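Local coordinates for protein regulator of polyketide synthase expression (Bifidobacterium adolescentis, PDB 3ONQ) that is of unknown function but probably regulates transcription, carrying a PucR-type C-terminal helix-turn-helix domain, at residues Leu27-Leu32 against His85-Thr90; Leu96-Gln101 against Ser137-Glu142. All blocks are in the same frame, centred on the assembly; numbering follows the deposited sequence.

Interaction 1. Residues Leu27-Leu32 against His85-Thr90; sequences LAFECL and HVVIGT
An aromatic ring laid on a glycine of an edge strand joins helix 21-33 to the mixed sheet of this alpha-beta-alpha sandwich: F29 reaches down from the helix and sets one ring face on G89 of strand 86-91. The CA of G89 stands 3.5 Å from the ring centroid and only 8° off the ring normal, a CH-pi contact made over the middle of the face. The contact continues onto the glycine carbonyl, with CZ of F29 3.5 Å from C of G89. A side chain on this residue would run into the ring, so the close seating depends on G89 having none. CG of F29 lies anti to the backbone N (chi1 180°), which extends the ring away from the helix, obliquely over the strand, where CE2 comes to 3.5 Å from the backbone O of T90. Nearer the root of the side chain, V87 approaches from the ring's edge, close to its plane, and its CG1 lies 4.1 Å from CB of F29. A leucine in place of F29 would probably forfeit the flat cover over G89, leaving the glycine CA without its CH-pi partner and the strand with a less closely fitted neighbour. No hydrogen bond crosses between the two segments, whose axes run at 74° to each other with a closest approach of 8.2 Å; the ring spans that gap. On the sheet's other face, the I88 side chain points away from helix 27-32 and packs on S71 and R75 of helix 67-80. Beside strand 86-91, strand 94-100 sends L96 against F29, while L140 of helix 132-149 also touches the ring-bearing side chain, and A28 turns to L48 of helix 39-48.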
# COMPACT_ATOMS: atom_id res chain seq x y z
N LEU B 27 -14.35 15.10 -10.25
CA LEU B 27 -13.29 15.03 -9.26
C LEU B 27 -12.95 13.58 -8.91
O LEU B 27 -11.78 13.21 -8.82
CB LEU B 27 -13.66 15.81 -7.99
CG LEU B 27 -12.65 15.75 -6.84
CD1 LEU B 27 -11.32 16.38 -7.24
CD2 LEU B 27 -13.22 16.43 -5.58
N ALA B 28 -13.98 12.76 -8.69
CA ALA B 28 -13.72 11.36 -8.39
C ALA B 28 -13.06 10.68 -9.59
O ALA B 28 -12.11 9.91 -9.44
CB ALA B 28 -15.00 10.65 -8.03
N PHE B 29 -13.56 10.99 -10.79
CA PHE B 29 -12.97 10.48 -12.02
C PHE B 29 -11.48 10.80 -12.07
O PHE B 29 -10.66 9.90 -12.23
CB PHE B 29 -13.69 11.07 -13.24
CG PHE B 29 -13.14 10.60 -14.57
CD1 PHE B 29 -13.48 9.35 -15.08
CD2 PHE B 29 -12.31 11.41 -15.32
CE1 PHE B 29 -12.99 8.93 -16.31
CE2 PHE B 29 -11.81 11.00 -16.54
CZ PHE B 29 -12.16 9.75 -17.04
N GLU B 30 -11.12 12.07 -11.92
CA GLU B 30 -9.72 12.44 -12.02
C GLU B 30 -8.87 11.81 -10.93
O GLU B 30 -7.73 11.43 -11.19
CB GLU B 30 -9.52 13.96 -12.02
CG GLU B 30 -10.07 14.65 -13.26
CD GLU B 30 -9.88 16.16 -13.21
OE1 GLU B 30 -9.07 16.63 -12.38
OE2 GLU B 30 -10.56 16.87 -13.99
N CYS B 31 -9.41 11.70 -9.72
CA CYS B 31 -8.65 11.07 -8.65
C CYS B 31 -8.36 9.62 -9.03
O CYS B 31 -7.23 9.16 -8.94
CB CYS B 31 -9.40 11.13 -7.32
SG CYS B 31 -9.54 12.82 -6.62
N LEU B 32 -9.39 8.90 -9.46
CA LEU B 32 -9.24 7.50 -9.79
C LEU B 32 -8.25 7.33 -10.94
O LEU B 32 -7.38 6.46 -10.90
CB LEU B 32 -10.59 6.89 -10.15
CG LEU B 32 -11.63 6.85 -9.02
CD1 LEU B 32 -13.00 6.48 -9.55
CD2 LEU B 32 -11.18 5.88 -7.91
N HIS B 85 -25.43 3.53 -10.80
CA HIS B 85 -24.17 4.27 -10.69
C HIS B 85 -23.30 4.02 -11.90
O HIS B 85 -23.01 2.87 -12.24
CB HIS B 85 -23.42 3.85 -9.43
CG HIS B 85 -24.26 3.91 -8.19
ND1 HIS B 85 -24.85 5.07 -7.75
CD2 HIS B 85 -24.61 2.94 -7.31
CE1 HIS B 85 -25.53 4.82 -6.65
NE2 HIS B 85 -25.40 3.54 -6.36
N VAL B 86 -22.92 5.11 -12.57
CA VAL B 86 -21.87 5.06 -13.56
C VAL B 86 -21.12 6.40 -13.57
O VAL B 86 -21.71 7.46 -13.77
CB VAL B 86 -22.41 4.65 -14.96
CG1 VAL B 86 -23.45 5.62 -15.43
CG2 VAL B 86 -21.26 4.55 -15.97
N VAL B 87 -19.82 6.34 -13.28
CA VAL B 87 -18.96 7.52 -13.32
C VAL B 87 -18.38 7.67 -14.72
O VAL B 87 -17.71 6.76 -15.22
CB VAL B 87 -17.81 7.41 -12.32
CG1 VAL B 87 -16.78 8.52 -12.54
CG2 VAL B 87 -18.37 7.45 -10.89
N ILE B 88 -18.65 8.81 -15.33
CA ILE B 88 -18.25 9.06 -16.71
C ILE B 88 -17.31 10.25 -16.78
O ILE B 88 -17.54 11.25 -16.10
CB ILE B 88 -19.47 9.31 -17.61
CG1 ILE B 88 -20.42 8.12 -17.54
CG2 ILE B 88 -19.04 9.62 -19.05
CD1 ILE B 88 -21.59 8.20 -18.49
N GLY B 89 -16.26 10.14 -17.58
CA GLY B 89 -15.31 11.23 -17.73
C GLY B 89 -14.59 11.16 -19.06
O GLY B 89 -14.64 10.14 -19.75
N THR B 90 -13.92 12.23 -19.44
CA THR B 90 -13.22 12.25 -20.71
C THR B 90 -11.73 12.32 -20.50
O THR B 90 -11.25 12.84 -19.49
CB THR B 90 -13.66 13.42 -21.59
OG1 THR B 90 -13.34 14.64 -20.93
CG2 THR B 90 -15.16 13.36 -21.84

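Interaction 2. Residues Leu96-Gln101 against Ser137-Glu142; sequences LALACQ and SHALRE
Strand 96-100 and helix 137-142 run nearly antiparallel, at 151° between their directions, and their axes come within 9.0 Å, with L98 and L140 the closest pair of CA atoms at 6.9 Å. L140 carries the larger share of the meeting. Its CB does not point straight at the strand, but the end of the side chain swings nearer: CG sits anti to the carbonyl carbon (chi1 -73°), and the second torsion carries CD1 on in the extended direction and turns the other branch, CD2, to the strand. There this one methyl bridges two residues that alternate along the strand, lying 4.1 Å from CB of L96 and equally far from CB of L98. One branch thus rests across the same face of the strand at two successive inward positions, while A97, between them, points away. L96 adds a second touch with its own branch, CD2, which reaches the backbone O of L140 at 3.7 Å, a contact of methyl with carbonyl. L98 puts its CG anti to the backbone N (chi1 176°), and its CD1 then meets the CB of A139 at 4.1 Å. The interface is wholly apolar between side chains, all four touching residues are buried, and no hydrogen bond crosses it: the two segments meet through nonpolar contacts. Helix 21-33 closes one flank, with L32 against both L98 and L140. W50 also packs on L98. Within the sheet, strand 96-100 is bonded through its backbone to V87 and G89 of strand 86-91 and to F57 and I59 of strand 55-61, and A139 touches A58 of that same inner strand.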
# COMPACT_ATOMS: atom_id res chain seq x y z
N LEU B 96 -14.47 7.62 -20.98
CA LEU B 96 -14.36 6.43 -20.14
C LEU B 96 -15.54 6.40 -19.18
O LEU B 96 -15.93 7.43 -18.63
CB LEU B 96 -13.06 6.41 -19.33
CG LEU B 96 -11.77 5.93 -20.00
CD1 LEU B 96 -11.53 6.65 -21.30
CD2 LEU B 96 -10.58 6.10 -19.06
N ALA B 97 -16.11 5.21 -19.00
CA ALA B 97 -17.25 5.03 -18.11
C ALA B 97 -16.96 3.89 -17.16
O ALA B 97 -16.62 2.77 -17.59
CB ALA B 97 -18.51 4.73 -18.91
N LEU B 98 -17.10 4.17 -15.87
CA LEU B 98 -16.94 3.18 -14.83
C LEU B 98 -18.32 2.83 -14.30
O LEU B 98 -18.99 3.66 -13.69
CB LEU B 98 -16.11 3.77 -13.69
CG LEU B 98 -15.93 2.87 -12.47
CD1 LEU B 98 -14.88 1.80 -12.77
CD2 LEU B 98 -15.53 3.70 -11.27
N ALA B 99 -18.76 1.60 -14.55
CA ALA B 99 -20.10 1.17 -14.12
C ALA B 99 -20.04 0.36 -12.84
O ALA B 99 -19.15 -0.48 -12.64
CB ALA B 99 -20.79 0.37 -15.22
N CYS B 100 -21.01 0.59 -11.96
CA CYS B 100 -21.12 -0.25 -10.78
C CYS B 100 -21.80 -1.55 -11.19
O CYS B 100 -22.84 -1.55 -11.85
CB CYS B 100 -21.94 0.46 -9.69
SG CYS B 100 -22.15 -0.59 -8.23
N GLN B 101 -21.19 -2.67 -10.84
CA GLN B 101 -21.77 -3.94 -11.25
C GLN B 101 -22.82 -4.37 -10.24
O GLN B 101 -22.51 -4.80 -9.14
CB GLN B 101 -20.72 -5.03 -11.43
CG GLN B 101 -21.36 -6.39 -11.69
CD GLN B 101 -20.34 -7.48 -11.90
OE1 GLN B 101 -19.78 -7.62 -12.99
NE2 GLN B 101 -20.09 -8.27 -10.86
N SER B 137 -10.08 2.44 -9.62
CA SER B 137 -8.90 3.14 -10.15
C SER B 137 -8.16 2.25 -11.15
O SER B 137 -7.74 2.69 -12.21
CB SER B 137 -7.96 3.56 -9.03
OG SER B 137 -6.82 4.22 -9.54
N HIS B 138 -8.00 0.98 -10.78
CA HIS B 138 -7.40 -0.02 -11.66
C HIS B 138 -8.16 -0.14 -13.00
O HIS B 138 -7.55 -0.13 -14.07
CB HIS B 138 -7.37 -1.38 -10.95
CG HIS B 138 -6.56 -2.41 -11.67
ND1 HIS B 138 -6.22 -3.63 -11.11
CD2 HIS B 138 -6.01 -2.41 -12.91
CE1 HIS B 138 -5.50 -4.33 -11.97
NE2 HIS B 138 -5.36 -3.61 -13.07
N ALA B 139 -9.48 -0.28 -12.93
CA ALA B 139 -10.30 -0.42 -14.13
C ALA B 139 -10.16 0.78 -15.06
O ALA B 139 -9.99 0.64 -16.27
CB ALA B 139 -11.79 -0.63 -13.75
N LEU B 140 -10.24 1.98 -14.49
CA LEU B 140 -10.10 3.18 -15.31
C LEU B 140 -8.70 3.32 -15.92
O LEU B 140 -8.55 3.72 -17.07
CB LEU B 140 -10.48 4.42 -14.51
CG LEU B 140 -12.00 4.55 -14.29
CD1 LEU B 140 -12.34 5.63 -13.25
CD2 LEU B 140 -12.67 4.86 -15.60
N ARG B 141 -7.67 3.00 -15.16
CA ARG B 141 -6.32 3.14 -15.67
C ARG B 141 -5.97 2.08 -16.73
O ARG B 141 -5.41 2.41 -17.77
CB ARG B 141 -5.30 3.18 -14.53
CG ARG B 141 -5.32 4.51 -13.78
CD ARG B 141 -4.32 4.56 -12.63
NE ARG B 141 -2.93 4.39 -13.05
CZ ARG B 141 -2.13 5.39 -13.42
NH1 ARG B 141 -2.58 6.63 -13.43
NH2 ARG B 141 -0.88 5.14 -13.77
N GLU B 142 -6.33 0.83 -16.50
CA GLU B 142 -6.04 -0.18 -17.53
C GLU B 142 -6.80 0.16 -18.80
O GLU B 142 -6.33 -0.13 -19.91
CB GLU B 142 -6.35 -1.60 -17.05
CG GLU B 142 -7.82 -1.90 -16.77
CD GLU B 142 -7.99 -3.17 -15.91
OE1 GLU B 142 -7.14 -4.08 -16.01
OE2 GLU B 142 -8.96 -3.24 -15.14

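Followed from the N terminus, helix 21-33 comes first, and interaction 1 brings strand 86-91 back against it, closing a loop that includes strand 55-61 and helix 67-80. Strand 94-100 then turns back beside strand 86-91, and interaction 2 closes a second loop onto helix 132-149. The two loops follow in series and neither encloses nor crosses the other, yet their contacts lie about 8 Å apart between centres. They are joined on both sides: within the sheet by the probable V87 O to L98 N hydrogen bond, and between the helices by L32, whose O makes a probable hydrogen bond with S137 OG. Helices 21-33 and 132-149 cover the same face of the sheet.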